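Local atomic coordinates of N-ACETYLMURAMOYL-L-ALANINE AMIDASE CwlV (Paenibacillus polymyxa, PDB entry 1JWQ), a protein that probably hydrolyses, through this zinc-containing catalytic domain, the amide bond between N-acetylmuramic acid and L-alanine in bacterial cell-wall peptidoglycan. Residues K27-A32 against D159-V164; K42-L47 against G171-L176; F76-A81 against F128-E133; L141-L146 against A153-E158. One frame throughout, in Å; residues are numbered along the deposited sequence.

Overall arrangement
All four contacts lie on the open alpha-beta-alpha fold. Contacts 1, 3 and 4 are buried, whereas contact 2 is only partly so and lies farthest from the centre of the chain. Contacts 1 and 2 both use helix 158-176, one near its start and the other near its end, with centres about 19 Å apart. Contacts 3 and 4 rest on the neighbouring strands 75-82 and 138-145. Contact 4 adjoins contact 1: Q161 donates a probable hydrogen bond to the carbonyl of L155. Apolar packing carries contact 4, an amide joins aromatic packing in contact 1, a water spans contact 2, and contact 3 holds a zinc ligand.

Contact 1 (K27-A32 against D159-V164); sequences KTFNLA and DFQNRV
Residues 27-32 and 159-164 are both helical, and their axes pass 11.5 Å apart at a crossing angle of -49°. A32 and Q161 are the closest backbone pair, 8.0 Å between their CA atoms, so at this wide separation long side chains do the bridging. Q161 reaches across with its chain extended beyond CG, and its amide slides past the F29 ring in the opposite direction. Q161 NE2 lies 3.7 Å from F29 CD1, with the ring and amide planes 73° apart. The other end of the same amide meets the first helix too, Q161 OE1 lying 3.7 Å from A32 CB. L155 O accepts a hydrogen bond from Q161 NE2, which fixes how the amide is turned. F29 has CG anti to its backbone nitrogen (chi1 172°), and this sends the ring out toward F160: F29 CE1 lies 4.3 Å from F160 CE2, at the edge of the F160 ring and near its plane. Helix 102-116 also packs against F160 and V164. N30, beside F29, donates from ND2 to the zinc ligand E26. This is helix-helix packing in an open alpha-beta-alpha fold, joining helix 26-42, which starts at E26, to the C-terminal helix 158-176.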
loop_
_atom_site.group_PDB
_atom_site.type_symbol
_atom_site.label_atom_id
_atom_site.label_comp_id
_atom_site.label_asym_id
_atom_site.label_seq_id
_atom_site.Cartn_x
_atom_site.Cartn_y
_atom_site.Cartn_z
ATOM N N LYS A 27 -1.894 9.483 6.302
ATOM C CA LYS A 27 -2.628 9.746 5.066
ATOM C C LYS A 27 -1.754 10.416 4.015
ATOM O O LYS A 27 -1.898 10.163 2.816
ATOM C CB LYS A 27 -3.864 10.620 5.335
ATOM C CG LYS A 27 -3.561 12.030 5.827
ATOM C CD LYS A 27 -4.822 12.895 5.816
ATOM C CE LYS A 27 -4.514 14.341 6.204
ATOM N NZ LYS A 27 -5.709 15.236 6.042
ATOM N N THR A 28 -0.852 11.273 4.477
ATOM C CA THR A 28 0.062 12.002 3.605
ATOM C C THR A 28 1.027 11.023 2.948
ATOM O O THR A 28 1.268 11.083 1.741
ATOM C CB THR A 28 0.864 13.036 4.419
ATOM O OG1 THR A 28 -0.043 13.832 5.190
ATOM C CG2 THR A 28 1.667 13.940 3.497
ATOM N N PHE A 29 1.585 10.128 3.756
ATOM C CA PHE A 29 2.504 9.115 3.255
ATOM C C PHE A 29 1.800 8.198 2.256
ATOM O O PHE A 29 2.322 7.928 1.178
ATOM C CB PHE A 29 3.043 8.272 4.414
ATOM C CG PHE A 29 3.848 7.076 3.973
ATOM C CD1 PHE A 29 5.153 7.224 3.525
ATOM C CD2 PHE A 29 3.285 5.802 3.987
ATOM C CE1 PHE A 29 5.892 6.123 3.096
ATOM C CE2 PHE A 29 4.013 4.695 3.562
ATOM C CZ PHE A 29 5.324 4.858 3.114
ATOM N N ASN A 30 0.613 7.719 2.620
ATOM C CA ASN A 30 -0.131 6.814 1.755
ATOM C C ASN A 30 -0.403 7.395 0.377
ATOM O O ASN A 30 -0.246 6.712 -0.634
ATOM C CB ASN A 30 -1.457 6.410 2.412
ATOM C CG ASN A 30 -1.252 5.638 3.710
ATOM O OD1 ASN A 30 -0.179 5.081 3.949
ATOM N ND2 ASN A 30 -2.288 5.590 4.546
ATOM N N LEU A 31 -0.814 8.656 0.335
ATOM C CA LEU A 31 -1.105 9.304 -0.937
ATOM C C LEU A 31 0.162 9.473 -1.772
ATOM O O LEU A 31 0.177 9.151 -2.956
ATOM C CB LEU A 31 -1.752 10.666 -0.695
ATOM C CG LEU A 31 -2.085 11.465 -1.958
ATOM C CD1 LEU A 31 -3.063 10.680 -2.825
ATOM C CD2 LEU A 31 -2.688 12.799 -1.556
ATOM N N ALA A 32 1.224 9.980 -1.153
ATOM C CA ALA A 32 2.487 10.179 -1.856
ATOM C C ALA A 32 2.957 8.870 -2.487
ATOM O O ALA A 32 3.449 8.850 -3.619
ATOM C CB ALA A 32 3.553 10.714 -0.885
ATOM N N ASP A 159 13.790 9.618 -1.402
ATOM C CA ASP A 159 14.470 8.505 -2.049
ATOM C C ASP A 159 13.879 7.174 -1.603
ATOM O O ASP A 159 13.703 6.264 -2.410
ATOM C CB ASP A 159 15.972 8.550 -1.758
ATOM C CG ASP A 159 16.618 9.825 -2.265
ATOM O OD1 ASP A 159 16.257 10.271 -3.376
ATOM O OD2 ASP A 159 17.490 10.378 -1.561
ATOM N N PHE A 160 13.575 7.070 -0.314
ATOM C CA PHE A 160 12.979 5.860 0.242
ATOM C C PHE A 160 11.670 5.576 -0.484
ATOM O O PHE A 160 11.446 4.468 -0.970
ATOM C CB PHE A 160 12.695 6.049 1.737
ATOM C CG PHE A 160 11.859 4.952 2.345
ATOM C CD1 PHE A 160 12.442 3.761 2.766
ATOM C CD2 PHE A 160 10.481 5.108 2.481
ATOM C CE1 PHE A 160 11.663 2.740 3.312
ATOM C CE2 PHE A 160 9.695 4.090 3.026
ATOM C CZ PHE A 160 10.291 2.906 3.441
ATOM N N GLN A 161 10.813 6.589 -0.557
ATOM C CA GLN A 161 9.518 6.445 -1.216
ATOM C C GLN A 161 9.651 5.998 -2.664
ATOM O O GLN A 161 8.937 5.103 -3.110
ATOM C CB GLN A 161 8.738 7.761 -1.153
ATOM C CG GLN A 161 8.520 8.269 0.262
ATOM C CD GLN A 161 7.539 9.424 0.337
ATOM O OE1 GLN A 161 7.206 10.040 -0.675
ATOM N NE2 GLN A 161 7.083 9.733 1.547
ATOM N N ASN A 162 10.566 6.616 -3.400
ATOM C CA ASN A 162 10.753 6.254 -4.798
ATOM C C ASN A 162 11.195 4.809 -4.962
ATOM O O ASN A 162 10.725 4.104 -5.851
ATOM C CB ASN A 162 11.770 7.189 -5.457
ATOM C CG ASN A 162 11.228 8.591 -5.634
ATOM O OD1 ASN A 162 10.073 8.773 -6.024
ATOM N ND2 ASN A 162 12.060 9.593 -5.363
ATOM N N ARG A 163 12.100 4.376 -4.094
ATOM C CA ARG A 163 12.618 3.017 -4.131
ATOM C C ARG A 163 11.510 2.013 -3.807
ATOM O O ARG A 163 11.354 0.992 -4.481
ATOM C CB ARG A 163 13.750 2.885 -3.117
ATOM C CG ARG A 163 14.428 1.540 -3.121
ATOM C CD ARG A 163 15.090 1.297 -1.787
ATOM N NE ARG A 163 15.714 2.502 -1.249
ATOM C CZ ARG A 163 15.833 2.747 0.050
ATOM N NH1 ARG A 163 15.361 1.873 0.931
ATOM N NH2 ARG A 163 16.446 3.845 0.468
ATOM N N VAL A 164 10.741 2.321 -2.770
ATOM C CA VAL A 164 9.651 1.458 -2.336
ATOM C C VAL A 164 8.524 1.445 -3.360
ATOM O O VAL A 164 7.931 0.400 -3.618
ATOM C CB VAL A 164 9.113 1.915 -0.966
ATOM C CG1 VAL A 164 7.884 1.101 -0.579
ATOM C CG2 VAL A 164 10.202 1.744 0.088
#

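Contact 2 (K42-L47 against G171-L176); sequences KQNPKL and GITEYL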
loop_
_atom_site.group_PDB
_atom_site.type_symbol
_atom_site.label_atom_id
_atom_site.label_comp_id
_atom_site.label_asym_id
_atom_site.label_seq_id
_atom_site.Cartn_x
_atom_site.Cartn_y
_atom_site.Cartn_z
ATOM N N LYS A 42 1.966 3.735 -14.858
ATOM C CA LYS A 42 1.345 4.419 -15.989
ATOM C C LYS A 42 2.151 4.225 -17.271
ATOM O O LYS A 42 1.604 4.302 -18.374
ATOM C CB LYS A 42 1.202 5.909 -15.686
ATOM N N GLN A 43 3.448 3.973 -17.123
ATOM C CA GLN A 43 4.323 3.777 -18.275
ATOM C C GLN A 43 4.071 2.437 -18.965
ATOM O O GLN A 43 4.547 2.210 -20.079
ATOM C CB GLN A 43 5.793 3.854 -17.851
ATOM C CG GLN A 43 6.146 5.070 -17.009
ATOM C CD GLN A 43 7.639 5.336 -16.971
ATOM O OE1 GLN A 43 8.451 4.407 -16.944
ATOM N NE2 GLN A 43 8.010 6.613 -16.956
ATOM N N ASN A 44 3.325 1.554 -18.305
ATOM C CA ASN A 44 3.020 0.240 -18.860
ATOM C C ASN A 44 1.672 0.255 -19.577
ATOM O O ASN A 44 0.622 0.342 -18.941
ATOM C CB ASN A 44 2.986 -0.808 -17.745
ATOM C CG ASN A 44 3.049 -2.225 -18.275
ATOM O OD1 ASN A 44 2.519 -2.525 -19.345
ATOM N ND2 ASN A 44 3.687 -3.111 -17.518
ATOM N N PRO A 45 1.682 0.155 -20.918
ATOM C CA PRO A 45 0.441 0.164 -21.698
ATOM C C PRO A 45 -0.470 -1.051 -21.492
ATOM O O PRO A 45 -1.622 -1.043 -21.915
ATOM C CB PRO A 45 0.944 0.286 -23.139
ATOM C CG PRO A 45 2.237 -0.454 -23.101
ATOM C CD PRO A 45 2.857 0.025 -21.800
ATOM N N LYS A 46 0.043 -2.090 -20.844
ATOM C CA LYS A 46 -0.750 -3.288 -20.594
ATOM C C LYS A 46 -1.572 -3.127 -19.320
ATOM O O LYS A 46 -2.381 -3.990 -18.975
ATOM C CB LYS A 46 0.155 -4.512 -20.452
ATOM C CG LYS A 46 0.945 -4.864 -21.703
ATOM C CD LYS A 46 1.803 -6.094 -21.468
ATOM C CE LYS A 46 2.634 -6.443 -22.694
ATOM N NZ LYS A 46 3.448 -7.667 -22.451
ATOM N N LEU A 47 -1.363 -2.014 -18.628
ATOM C CA LEU A 47 -2.068 -1.751 -17.379
ATOM C C LEU A 47 -2.952 -0.517 -17.395
ATOM O O LEU A 47 -2.685 0.459 -18.094
ATOM C CB LEU A 47 -1.063 -1.600 -16.234
ATOM C CG LEU A 47 -0.163 -2.788 -15.892
ATOM C CD1 LEU A 47 0.815 -2.365 -14.805
ATOM C CD2 LEU A 47 -1.010 -3.972 -15.428
ATOM N N GLY A 171 6.049 -5.626 -7.784
ATOM C CA GLY A 171 5.199 -6.678 -7.256
ATOM C C GLY A 171 3.958 -6.857 -8.114
ATOM O O GLY A 171 3.543 -7.977 -8.408
ATOM N N ILE A 172 3.367 -5.742 -8.528
ATOM C CA ILE A 172 2.166 -5.766 -9.357
ATOM C C ILE A 172 2.482 -6.232 -10.772
ATOM O O ILE A 172 1.789 -7.085 -11.330
ATOM C CB ILE A 172 1.527 -4.365 -9.421
ATOM C CG1 ILE A 172 0.984 -3.995 -8.037
ATOM C CG2 ILE A 172 0.428 -4.333 -10.478
ATOM C CD1 ILE A 172 0.686 -2.517 -7.862
ATOM N N THR A 173 3.537 -5.667 -11.341
ATOM C CA THR A 173 3.957 -6.012 -12.691
ATOM C C THR A 173 4.324 -7.486 -12.803
ATOM O O THR A 173 3.921 -8.164 -13.748
ATOM C CB THR A 173 5.162 -5.164 -13.112
ATOM O OG1 THR A 173 4.807 -3.779 -13.039
ATOM C CG2 THR A 173 5.585 -5.502 -14.537
ATOM N N GLU A 174 5.092 -7.978 -11.838
ATOM C CA GLU A 174 5.507 -9.374 -11.847
ATOM C C GLU A 174 4.319 -10.308 -11.677
ATOM O O GLU A 174 4.197 -11.291 -12.400
ATOM C CB GLU A 174 6.524 -9.640 -10.733
ATOM C CG GLU A 174 7.869 -8.958 -10.922
ATOM C CD GLU A 174 8.734 -9.622 -11.979
ATOM O OE1 GLU A 174 8.368 -10.718 -12.461
ATOM O OE2 GLU A 174 9.791 -9.050 -12.316
ATOM N N TYR A 175 3.441 -10.001 -10.727
ATOM C CA TYR A 175 2.279 -10.851 -10.490
ATOM C C TYR A 175 1.351 -10.909 -11.694
ATOM O O TYR A 175 0.858 -11.979 -12.055
ATOM C CB TYR A 175 1.475 -10.369 -9.280
ATOM C CG TYR A 175 0.305 -11.281 -8.973
ATOM C CD1 TYR A 175 0.514 -12.557 -8.452
ATOM C CD2 TYR A 175 -1.005 -10.889 -9.251
ATOM C CE1 TYR A 175 -0.554 -13.428 -8.217
ATOM C CE2 TYR A 175 -2.082 -11.751 -9.021
ATOM C CZ TYR A 175 -1.845 -13.018 -8.504
ATOM O OH TYR A 175 -2.899 -13.873 -8.274
ATOM N N LEU A 176 1.110 -9.757 -12.311
ATOM C CA LEU A 176 0.226 -9.686 -13.466
ATOM C C LEU A 176 0.919 -10.107 -14.755
ATOM O O LEU A 176 0.294 -10.170 -15.812
ATOM C CB LEU A 176 -0.342 -8.274 -13.604
ATOM C CG LEU A 176 -1.330 -7.899 -12.495
ATOM C CD1 LEU A 176 -1.824 -6.475 -12.707
ATOM C CD2 LEU A 176 -2.500 -8.883 -12.505
HETATM O O HOH W 1 4.850 -2.058 -15.147
#
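L47 overlaps L176 through a single pair of methyl groups, CD2 of L47 lying 3.8 Å from CD1 of L176. The two side chains meet at a slant, and each has CG anti to its own carbonyl carbon (chi1 -61° and -69°), which brings one methyl of each to the meeting point. V4 of strand 2-8 touches both leucines, and L41 adds to the packing round L47. The pair therefore belongs to the apolar layer between the sheet and helix 158-176.

Toward the more open side the chemistry turns polar. N44 and T173 are joined through one water: N44 ND2 donates to it over 2.8 Å, and the water in turn donates to T173 OG1 over 2.7 Å. Direct contact between these two residues is loose, N44 ND2 being 4.3 Å from T173 CG2. Both polar groups have another partner, since N44 ND2 also donates to V178 O, and T173 OG1 is hydrogen-bonded to A169 O one turn back along the helix.

The other end of the N44 amide is used within its own loop. N44 OD1 accepts from K46 N at 2.9 Å, with the donor tilted 26° from the carbonyl plane. Because OD1 is held by this backbone bond, the amide is kept turned with ND2 facing the water. The loop closes further where L47 N donates to N44 O over 3.1 Å. An Asx turn set on a type I beta turn thus links helix 26-42 to edge strand 47-51, beside the C-terminal helix.

Contact 3 (F76-A81 against F128-E133); sequences FVSIHA and FHVIRE. With ZN (zinc ion), chain B.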
loop_
_atom_site.group_PDB
_atom_site.type_symbol
_atom_site.label_atom_id
_atom_site.label_comp_id
_atom_site.label_asym_id
_atom_site.label_seq_id
_atom_site.Cartn_x
_atom_site.Cartn_y
_atom_site.Cartn_z
ATOM N N PHE A 76 -5.727 -5.439 -6.172
ATOM C CA PHE A 76 -6.021 -4.308 -5.311
ATOM C C PHE A 76 -4.889 -4.206 -4.297
ATOM O O PHE A 76 -4.515 -5.194 -3.674
ATOM C CB PHE A 76 -7.362 -4.537 -4.611
ATOM C CG PHE A 76 -7.749 -3.456 -3.640
ATOM C CD1 PHE A 76 -7.356 -3.528 -2.307
ATOM C CD2 PHE A 76 -8.542 -2.385 -4.050
ATOM C CE1 PHE A 76 -7.751 -2.553 -1.391
ATOM C CE2 PHE A 76 -8.943 -1.401 -3.145
ATOM C CZ PHE A 76 -8.546 -1.488 -1.811
ATOM N N VAL A 77 -4.329 -3.014 -4.158
ATOM C CA VAL A 77 -3.248 -2.802 -3.207
ATOM C C VAL A 77 -3.565 -1.584 -2.362
ATOM O O VAL A 77 -3.737 -0.482 -2.885
ATOM C CB VAL A 77 -1.896 -2.554 -3.911
ATOM C CG1 VAL A 77 -0.802 -2.322 -2.871
ATOM C CG2 VAL A 77 -1.534 -3.745 -4.795
ATOM N N SER A 78 -3.655 -1.788 -1.054
ATOM C CA SER A 78 -3.921 -0.688 -0.140
ATOM C C SER A 78 -2.593 -0.363 0.532
ATOM O O SER A 78 -1.911 -1.255 1.035
ATOM C CB SER A 78 -4.968 -1.091 0.897
ATOM O OG SER A 78 -5.358 0.036 1.663
ATOM N N ILE A 79 -2.218 0.913 0.509
ATOM C CA ILE A 79 -0.958 1.354 1.086
ATOM C C ILE A 79 -1.179 2.094 2.399
ATOM O O ILE A 79 -1.971 3.032 2.477
ATOM C CB ILE A 79 -0.192 2.260 0.101
ATOM C CG1 ILE A 79 0.085 1.491 -1.198
ATOM C CG2 ILE A 79 1.117 2.711 0.728
ATOM C CD1 ILE A 79 0.797 2.320 -2.266
ATOM N N HIS A 80 -0.468 1.644 3.424
ATOM C CA HIS A 80 -0.582 2.202 4.762
ATOM C C HIS A 80 0.772 2.326 5.449
ATOM O O HIS A 80 1.790 1.854 4.946
ATOM C CB HIS A 80 -1.472 1.294 5.618
ATOM C CG HIS A 80 -2.917 1.320 5.235
ATOM N ND1 HIS A 80 -3.865 2.002 5.963
ATOM C CD2 HIS A 80 -3.578 0.742 4.203
ATOM C CE1 HIS A 80 -5.050 1.845 5.401
ATOM N NE2 HIS A 80 -4.904 1.084 4.331
ATOM N N ALA A 81 0.760 2.980 6.607
ATOM C CA ALA A 81 1.943 3.146 7.445
ATOM C C ALA A 81 1.430 2.689 8.807
ATOM O O ALA A 81 0.286 2.978 9.173
ATOM C CB ALA A 81 2.383 4.602 7.492
ATOM N N PHE A 128 -8.873 -7.068 7.426
ATOM C CA PHE A 128 -9.124 -5.672 7.085
ATOM C C PHE A 128 -10.157 -5.599 5.969
ATOM O O PHE A 128 -10.046 -6.290 4.958
ATOM C CB PHE A 128 -7.815 -5.009 6.650
ATOM C CG PHE A 128 -6.703 -5.149 7.658
ATOM C CD1 PHE A 128 -5.410 -5.456 7.247
ATOM C CD2 PHE A 128 -6.952 -4.988 9.019
ATOM C CE1 PHE A 128 -4.380 -5.604 8.172
ATOM C CE2 PHE A 128 -5.926 -5.136 9.955
ATOM C CZ PHE A 128 -4.640 -5.445 9.530
ATOM N N HIS A 129 -11.155 -4.745 6.163
ATOM C CA HIS A 129 -12.249 -4.576 5.216
ATOM C C HIS A 129 -11.851 -4.552 3.742
ATOM O O HIS A 129 -12.355 -5.340 2.948
ATOM C CB HIS A 129 -13.023 -3.294 5.552
ATOM C CG HIS A 129 -14.285 -3.120 4.763
ATOM N ND1 HIS A 129 -15.527 -3.066 5.355
ATOM C CD2 HIS A 129 -14.496 -2.987 3.432
ATOM C CE1 HIS A 129 -16.451 -2.908 4.422
ATOM N NE2 HIS A 129 -15.852 -2.856 3.248
ATOM N N VAL A 130 -10.947 -3.652 3.371
ATOM C CA VAL A 130 -10.566 -3.542 1.967
ATOM C C VAL A 130 -9.964 -4.789 1.322
ATOM O O VAL A 130 -10.077 -4.958 0.108
ATOM C CB VAL A 130 -9.627 -2.329 1.733
ATOM C CG1 VAL A 130 -10.324 -1.049 2.191
ATOM C CG2 VAL A 130 -8.319 -2.518 2.470
ATOM N N ILE A 131 -9.336 -5.665 2.103
ATOM C CA ILE A 131 -8.772 -6.877 1.510
ATOM C C ILE A 131 -9.677 -8.092 1.747
ATOM O O ILE A 131 -9.475 -9.160 1.169
ATOM C CB ILE A 131 -7.322 -7.157 2.024
ATOM C CG1 ILE A 131 -7.270 -7.198 3.557
ATOM C CG2 ILE A 131 -6.384 -6.059 1.516
ATOM C CD1 ILE A 131 -5.891 -7.597 4.108
ATOM N N ARG A 132 -10.694 -7.903 2.582
ATOM C CA ARG A 132 -11.650 -8.962 2.894
ATOM C C ARG A 132 -12.849 -8.944 1.951
ATOM O O ARG A 132 -13.257 -9.982 1.434
ATOM C CB ARG A 132 -12.174 -8.802 4.320
ATOM C CG ARG A 132 -13.304 -9.766 4.658
ATOM C CD ARG A 132 -13.862 -9.508 6.047
ATOM N NE ARG A 132 -14.543 -8.219 6.138
ATOM C CZ ARG A 132 -14.200 -7.247 6.979
ATOM N NH1 ARG A 132 -13.179 -7.412 7.808
ATOM N NH2 ARG A 132 -14.883 -6.110 6.995
ATOM N N GLU A 133 -13.410 -7.754 1.749
ATOM C CA GLU A 133 -14.593 -7.581 0.913
ATOM C C GLU A 133 -14.318 -7.546 -0.583
ATOM O O GLU A 133 -15.242 -7.660 -1.387
ATOM C CB GLU A 133 -15.348 -6.324 1.350
ATOM C CG GLU A 133 -15.793 -6.386 2.808
ATOM C CD GLU A 133 -16.696 -7.579 3.096
ATOM O OE1 GLU A 133 -16.582 -8.172 4.192
ATOM O OE2 GLU A 133 -17.524 -7.922 2.230
HETATM ZN ZN ZN B . -3.569 2.872 7.935
HETATM O O HOH W 2 -2.359 1.710 9.065
HETATM O O HOH W 3 -5.124 1.511 8.836
#
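Apolar packing joins the strand 76-81 to the short helix in 128-133, and V130 is its centre. F76 and V130 meet at about a right angle, with F76 CE1 3.7 Å from V130 CB. F76 CG is anti to the backbone nitrogen (chi1 177°), which brings the CE1-CZ end of the ring to V130. V130 CG2 touches both strand residues, 3.9 Å from F76 CE1 and 4.0 Å from S78 CB. An alanine in place of F76 would be likely to open a gap beside V130 and leave the short helix less firmly seated on the strand.

Polar bonds run along the strand. S78 OG lies in the plane of the H80 ring at its edge and accepts a weak bond from H80 NE2, 2.9 Å long at 125°. With D7 OD1 as a further partner of S78 OG, this hydroxyl is a second-shell neighbour of the metal site.

The metal bond uses the other ring nitrogen: H80 ND1 holds the zinc ion at 2.2 Å. H10, E26 and two waters complete the site, and A81 O accepts from the water 2.0 Å from the metal.

Strand 75-82 lies between strands 2-8 and 138-145 in the sheet, while helix 61-70 reaches both F76 and V130.

Contact 4 (L141-L146 against A153-E158); sequences LEVGYL and ATLFDE
A strand-turn-helix connection of the alpha-beta-alpha fold is packed here: the chain leaves the sheet at the end of strand 138-145, helix 149-155 follows almost at once, and its last residues fold back over the strand end. L155 carries most of the contact. Its side chain is directed at the backbone of G144, the nearest residue across the segments at 6.8 Å between CA atoms. L155 CD2 lies 3.7 Å from G144 N, and its other methyl, L155 CD1, is 3.9 Å from G144 CA. The fit is close: a beta carbon on G144 would run into L155 CD1, so the bare backbone is what lets the leucine settle here.

On one side of G144, V143 CG1 stands 4.3 Å from L155 CG. On the other, L146 crosses L155 at about a right angle. L146 has CG anti to its carbonyl carbon (chi1 -62°), which brings the CD2 branch round to the helix end even though the side chain does not start out facing it.

The connection also borders other elements. F29 of helix 26-42 touches V143, L155 and F156, and F160 of helix 158-176 packs on V143 and L155, tying this corner to the helix pair beside it. L146 reaches the zinc ligand E26, so the apolar cluster ends beside the metal site. D157 then caps the start of the next helix, its OD1 accepting from F160 N. The same L146 methyl serves two partners, with L146 CD2 3.8 Å from L155 CD2 and equally far from F156 CE1, which it meets at the ring edge near the plane.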
loop_
_atom_site.group_PDB
_atom_site.type_symbol
_atom_site.label_atom_id
_atom_site.label_comp_id
_atom_site.label_asym_id
_atom_site.label_seq_id
_atom_site.Cartn_x
_atom_site.Cartn_y
_atom_site.Cartn_z
ATOM N N LEU A 141 -0.491 -3.132 2.498
ATOM C CA LEU A 141 0.899 -2.988 2.878
ATOM C C LEU A 141 1.080 -1.970 3.989
ATOM O O LEU A 141 0.579 -0.856 3.901
ATOM C CB LEU A 141 1.722 -2.556 1.659
ATOM C CG LEU A 141 1.482 -3.325 0.355
ATOM C CD1 LEU A 141 2.353 -2.720 -0.744
ATOM C CD2 LEU A 141 1.802 -4.802 0.544
ATOM N N GLU A 142 1.767 -2.377 5.049
ATOM C CA GLU A 142 2.079 -1.473 6.151
ATOM C C GLU A 142 3.573 -1.292 5.917
ATOM O O GLU A 142 4.386 -2.113 6.338
ATOM C CB GLU A 142 1.795 -2.146 7.495
ATOM C CG GLU A 142 0.307 -2.224 7.837
ATOM C CD GLU A 142 -0.299 -0.865 8.144
ATOM O OE1 GLU A 142 -1.537 -0.783 8.321
ATOM O OE2 GLU A 142 0.459 0.125 8.218
ATOM N N VAL A 143 3.920 -0.219 5.216
ATOM C CA VAL A 143 5.303 0.046 4.838
ATOM C C VAL A 143 6.316 0.130 5.968
ATOM O O VAL A 143 7.399 -0.436 5.868
ATOM C CB VAL A 143 5.397 1.328 3.988
ATOM C CG1 VAL A 143 6.816 1.499 3.460
ATOM C CG2 VAL A 143 4.408 1.248 2.826
ATOM N N GLY A 144 5.961 0.841 7.029
ATOM C CA GLY A 144 6.856 0.988 8.162
ATOM C C GLY A 144 6.103 1.626 9.310
ATOM O O GLY A 144 4.927 1.964 9.162
ATOM N N TYR A 145 6.771 1.804 10.447
ATOM C CA TYR A 145 6.135 2.392 11.627
ATOM C C TYR A 145 6.407 3.875 11.803
ATOM O O TYR A 145 7.556 4.301 11.884
ATOM C CB TYR A 145 6.584 1.644 12.889
ATOM C CG TYR A 145 5.912 0.306 13.048
ATOM C CD1 TYR A 145 4.888 0.127 13.977
ATOM C CD2 TYR A 145 6.268 -0.772 12.236
ATOM C CE1 TYR A 145 4.228 -1.097 14.093
ATOM C CE2 TYR A 145 5.616 -1.994 12.338
ATOM C CZ TYR A 145 4.599 -2.151 13.267
ATOM O OH TYR A 145 3.959 -3.364 13.363
ATOM N N LEU A 146 5.332 4.656 11.870
ATOM C CA LEU A 146 5.434 6.095 12.051
ATOM C C LEU A 146 5.638 6.424 13.525
ATOM O O LEU A 146 5.884 7.574 13.882
ATOM C CB LEU A 146 4.160 6.781 11.555
ATOM C CG LEU A 146 3.876 6.599 10.063
ATOM C CD1 LEU A 146 2.595 7.333 9.687
ATOM C CD2 LEU A 146 5.053 7.138 9.258
ATOM N N ALA A 153 11.024 9.167 9.904
ATOM C CA ALA A 153 11.837 10.037 9.058
ATOM C C ALA A 153 12.113 9.347 7.727
ATOM O O ALA A 153 12.022 9.958 6.660
ATOM C CB ALA A 153 13.155 10.368 9.758
ATOM N N THR A 154 12.444 8.064 7.797
ATOM C CA THR A 154 12.731 7.280 6.607
ATOM C C THR A 154 11.523 7.188 5.679
ATOM O O THR A 154 11.654 7.360 4.470
ATOM C CB THR A 154 13.181 5.857 6.988
ATOM O OG1 THR A 154 14.427 5.927 7.693
ATOM C CG2 THR A 154 13.353 4.997 5.748
ATOM N N LEU A 155 10.346 6.919 6.238
ATOM C CA LEU A 155 9.151 6.808 5.410
ATOM C C LEU A 155 8.832 8.109 4.683
ATOM O O LEU A 155 8.233 8.089 3.608
ATOM C CB LEU A 155 7.943 6.360 6.246
ATOM C CG LEU A 155 7.582 4.875 6.077
ATOM C CD1 LEU A 155 8.724 4.006 6.590
ATOM C CD2 LEU A 155 6.294 4.562 6.825
ATOM N N PHE A 156 9.229 9.239 5.261
ATOM C CA PHE A 156 8.974 10.513 4.607
ATOM C C PHE A 156 10.174 11.023 3.828
ATOM O O PHE A 156 10.234 12.194 3.456
ATOM C CB PHE A 156 8.490 11.558 5.611
ATOM C CG PHE A 156 7.039 11.413 5.962
ATOM C CD1 PHE A 156 6.626 10.478 6.902
ATOM C CD2 PHE A 156 6.077 12.161 5.296
ATOM C CE1 PHE A 156 5.271 10.286 7.172
ATOM C CE2 PHE A 156 4.719 11.978 5.556
ATOM C CZ PHE A 156 4.317 11.039 6.495
ATOM N N ASP A 157 11.124 10.130 3.578
ATOM C CA ASP A 157 12.308 10.467 2.800
ATOM C C ASP A 157 11.965 10.187 1.339
ATOM O O ASP A 157 11.506 9.095 0.999
ATOM C CB ASP A 157 13.502 9.613 3.240
ATOM C CG ASP A 157 14.738 9.851 2.384
ATOM O OD1 ASP A 157 14.829 9.272 1.278
ATOM O OD2 ASP A 157 15.616 10.625 2.815
ATOM N N GLU A 158 12.180 11.176 0.480
ATOM C CA GLU A 158 11.871 11.036 -0.938
ATOM C C GLU A 158 12.503 9.848 -1.639
ATOM O O GLU A 158 11.830 9.145 -2.391
ATOM C CB GLU A 158 12.231 12.322 -1.686
ATOM C CG GLU A 158 11.059 13.269 -1.801
ATOM C CD GLU A 158 9.871 12.609 -2.475
ATOM O OE1 GLU A 158 9.652 12.846 -3.685
ATOM O OE2 GLU A 158 9.163 11.839 -1.792
#